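Long-range contact in antifreeze protein (Uncultured bacterium, PDB 6EIO), which probably binds ice crystals through a beta-solenoid fold, with two faces that interact with ice: residues A33-I39 and E209-L213. Sequence-based numbering, arbitrary orientation. Where two conformers were deposited one is given.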
ATOM      1  N   ALA A  33      -2.236  12.581   3.823  1.00  7.54           N
ATOM      2  CA  ALA A  33      -1.416  11.663   3.056  1.00  7.46           C
ATOM      3  C   ALA A  33      -1.934  11.436   1.649  1.00  6.58           C
ATOM      4  O   ALA A  33      -1.230  10.789   0.874  1.00  7.22           O
ATOM      5  CB  ALA A  33      -1.264  10.323   3.779  1.00  8.47           C
ATOM      6  N   ASN A  34      -3.118  11.950   1.275  0.50  6.32           N
ATOM      7  CA  ASN A  34      -3.723  11.464   0.032  0.50  5.88           C
ATOM      8  C   ASN A  34      -2.912  11.799  -1.220  0.50  5.26           C
ATOM      9  O   ASN A  34      -2.989  11.062  -2.207  0.50  5.77           O
ATOM     10  CB  ASN A  34      -5.182  11.907  -0.153  0.50  8.87           C
ATOM     11  CG  ASN A  34      -5.998  10.853  -0.929  0.50 12.39           C
ATOM     12  OD1 ASN A  34      -6.201   9.746  -0.435  0.50 22.27           O
ATOM     13  ND2 ASN A  34      -6.429  11.182  -2.143  0.50 11.27           N
ATOM     14  N   ASN A  35      -2.188  12.916  -1.235  1.00  5.20           N
ATOM     15  CA  ASN A  35      -1.436  13.300  -2.423  1.00  5.13           C
ATOM     16  C   ASN A  35       0.016  12.840  -2.393  1.00  5.16           C
ATOM     17  O   ASN A  35       0.775  13.153  -3.324  1.00  5.48           O
ATOM     18  CB  ASN A  35      -1.596  14.809  -2.678  1.00  5.89           C
ATOM     19  CG  ASN A  35      -3.014  15.151  -3.055  1.00  5.65           C
ATOM     20  OD1 ASN A  35      -3.555  14.576  -3.988  1.00  7.77           O
ATOM     21  ND2 ASN A  35      -3.606  16.123  -2.386  1.00  6.63           N
ATOM     22  N   PHE A  36       0.399  12.082  -1.367  1.00  5.04           N
ATOM     23  CA  PHE A  36       1.710  11.455  -1.298  1.00  5.06           C
ATOM     24  C   PHE A  36       1.693  10.078  -1.947  1.00  4.80           C
ATOM     25  O   PHE A  36       0.821   9.255  -1.655  1.00  5.85           O
ATOM     26  CB  PHE A  36       2.162  11.260   0.148  1.00  5.52           C
ATOM     27  CG  PHE A  36       2.615  12.531   0.828  1.00  5.47           C
ATOM     28  CD1 PHE A  36       3.945  12.908   0.755  1.00  5.89           C
ATOM     29  CD2 PHE A  36       1.715  13.323   1.538  1.00  6.80           C
ATOM     30  CE1 PHE A  36       4.375  14.069   1.380  1.00  6.15           C
ATOM     31  CE2 PHE A  36       2.153  14.469   2.180  1.00  6.59           C
ATOM     32  CZ  PHE A  36       3.486  14.843   2.091  1.00  6.60           C
ATOM     33  N   ALA A  37       2.706   9.824  -2.784  1.00  4.72           N
ATOM     34  CA  ALA A  37       2.995   8.465  -3.231  1.00  4.82           C
ATOM     35  C   ALA A  37       3.804   7.673  -2.206  1.00  4.79           C
ATOM     36  O   ALA A  37       3.655   6.443  -2.137  1.00  5.40           O
ATOM     37  CB  ALA A  37       3.735   8.501  -4.564  1.00  5.94           C
ATOM     38  N   VAL A  38       4.690   8.345  -1.464  1.00  4.76           N
ATOM     39  CA  VAL A  38       5.612   7.689  -0.545  1.00  5.18           C
ATOM     40  C   VAL A  38       5.765   8.560   0.691  1.00  5.31           C
ATOM     41  O   VAL A  38       5.988   9.770   0.561  1.00  5.96           O
ATOM     42  CB  VAL A  38       6.990   7.472  -1.204  1.00  5.91           C
ATOM     43  CG1 VAL A  38       7.970   6.860  -0.193  1.00  7.30           C
ATOM     44  CG2 VAL A  38       6.881   6.580  -2.440  1.00  7.01           C
ATOM     45  N   ILE A  39       5.664   7.951   1.874  1.00  5.26           N
ATOM     46  CA  ILE A  39       5.979   8.599   3.144  1.00  5.71           C
ATOM     47  C   ILE A  39       6.800   7.621   3.970  1.00  5.28           C
ATOM     48  O   ILE A  39       6.492   6.427   3.996  1.00  5.95           O
ATOM     49  CB  ILE A  39       4.709   8.974   3.960  1.00  6.53           C
ATOM     50  CG1 ILE A  39       3.879  10.004   3.207  1.00  7.75           C
ATOM     51  CG2 ILE A  39       5.082   9.432   5.367  1.00  8.64           C
ATOM     52  CD1 ILE A  39       2.587  10.415   3.891  1.00 10.45           C
ATOM     53  N   GLU A 209       1.125   1.265  -8.117  1.00  4.46           N
ATOM     54  CA  GLU A 209       0.024   2.188  -8.371  1.00  4.16           C
ATOM     55  C   GLU A 209      -0.735   2.232  -7.043  1.00  4.26           C
ATOM     56  O   GLU A 209      -1.441   1.276  -6.696  1.00  4.88           O
ATOM     57  CB  GLU A 209      -0.899   1.722  -9.492  1.00  5.46           C
ATOM     58  CG  GLU A 209      -2.188   2.613  -9.512  1.00  5.68           C
ATOM     59  CD  GLU A 209      -3.329   2.143 -10.404  1.00  5.83           C
ATOM     60  OE1 GLU A 209      -3.141   1.181 -11.177  1.00  6.51           O
ATOM     61  OE2 GLU A 209      -4.406   2.787 -10.313  1.00  6.36           O
ATOM     62  N   GLY A 210      -0.521   3.293  -6.265  1.00  4.53           N
ATOM     63  CA  GLY A 210      -0.923   3.256  -4.866  1.00  4.94           C
ATOM     64  C   GLY A 210      -0.043   4.186  -4.052  1.00  4.72           C
ATOM     65  O   GLY A 210       0.369   5.239  -4.550  1.00  5.02           O
ATOM     66  N   ARG A 211       0.220   3.786  -2.808  1.00  4.57           N
ATOM     67  CA  ARG A 211       1.041   4.579  -1.899  1.00  4.99           C
ATOM     68  C   ARG A 211       1.810   3.634  -1.005  1.00  4.66           C
ATOM     69  O   ARG A 211       1.280   2.599  -0.579  1.00  5.68           O
ATOM     70  CB  ARG A 211       0.204   5.483  -0.986  1.00  5.91           C
ATOM     71  CG  ARG A 211      -0.713   6.410  -1.735  1.00  5.54           C
ATOM     72  CD  ARG A 211      -1.502   7.267  -0.761  1.00  6.04           C
ATOM     73  NE  ARG A 211      -2.447   8.116  -1.471  1.00  5.95           N
ATOM     74  CZ  ARG A 211      -3.597   7.684  -1.966  1.00  6.25           C
ATOM     75  NH1 ARG A 211      -3.961   6.405  -1.808  1.00  5.84           N
ATOM     76  NH2 ARG A 211      -4.401   8.528  -2.604  1.00  8.32           N
ATOM     77  N   ALA A 212       3.034   4.033  -0.666  1.00  4.59           N
ATOM     78  CA  ALA A 212       3.868   3.315   0.298  1.00  4.95           C
ATOM     79  C   ALA A 212       4.055   4.235   1.493  1.00  4.87           C
ATOM     80  O   ALA A 212       4.816   5.198   1.413  1.00  5.51           O
ATOM     81  CB  ALA A 212       5.202   2.938  -0.322  1.00  5.88           C
ATOM     82  N   LEU A 213       3.343   3.936   2.585  1.00  4.82           N
ATOM     83  CA  LEU A 213       3.260   4.819   3.751  1.00  5.29           C
ATOM     84  C   LEU A 213       3.829   4.060   4.955  1.00  5.29           C
ATOM     85  O   LEU A 213       3.149   3.203   5.532  1.00  5.93           O
ATOM     86  CB  LEU A 213       1.807   5.245   3.989  1.00  5.45           C
ATOM     87  CG  LEU A 213       1.091   5.826   2.769  1.00  5.63           C
ATOM     88  CD1 LEU A 213      -0.349   6.169   3.104  1.00  6.42           C
ATOM     89  CD2 LEU A 213       1.809   7.049   2.181  1.00  6.53           C
TER
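The carbonyl oxygen of N34 is gripped side-on by the guanidinium group of R211, which gives it two hydrogen bonds, from NH2 at 2.9 Å and from NE at 3.1 Å. Both run within a few degrees of the guanidinium plane; NH2 meets a lone pair in the carbonyl plane, whereas NE comes from above that plane. OD1 of N34 lies over one guanidinium face, the amide plane turned 36° from it, 3.1 Å from NH2 but badly angled for a hydrogen bond. The chain of R211, extended from CG to NE (chi2 180°, chi3 -177°), reaches the turn by passing F36 O, which lies 3.2 Å from CD. Its NH1 is hydrogen-bonded to T193 OG1, in strand 193-196. Beyond the arginine the backbones pair as parallel strands: A212 N donates to A37 O and I39 N to A212 O, both at 2.9 Å. On the face turned to helix 81-99, I39 CG1 packs 3.8 Å from L213 CD2, and A33 CB meets L213 CD1 more loosely. A leucine in place of R211 would probably leave the N34 carbonyl without these two donors and the turn from A33 to F36 less firmly tied to strand 207-214. Strand pairing thus joins distant parts of the chain within the beta-solenoid of this ice-binding family, while one buried cationic side chain extends the union into the preceding turn by giving two hydrogen bonds to a main-chain oxygen.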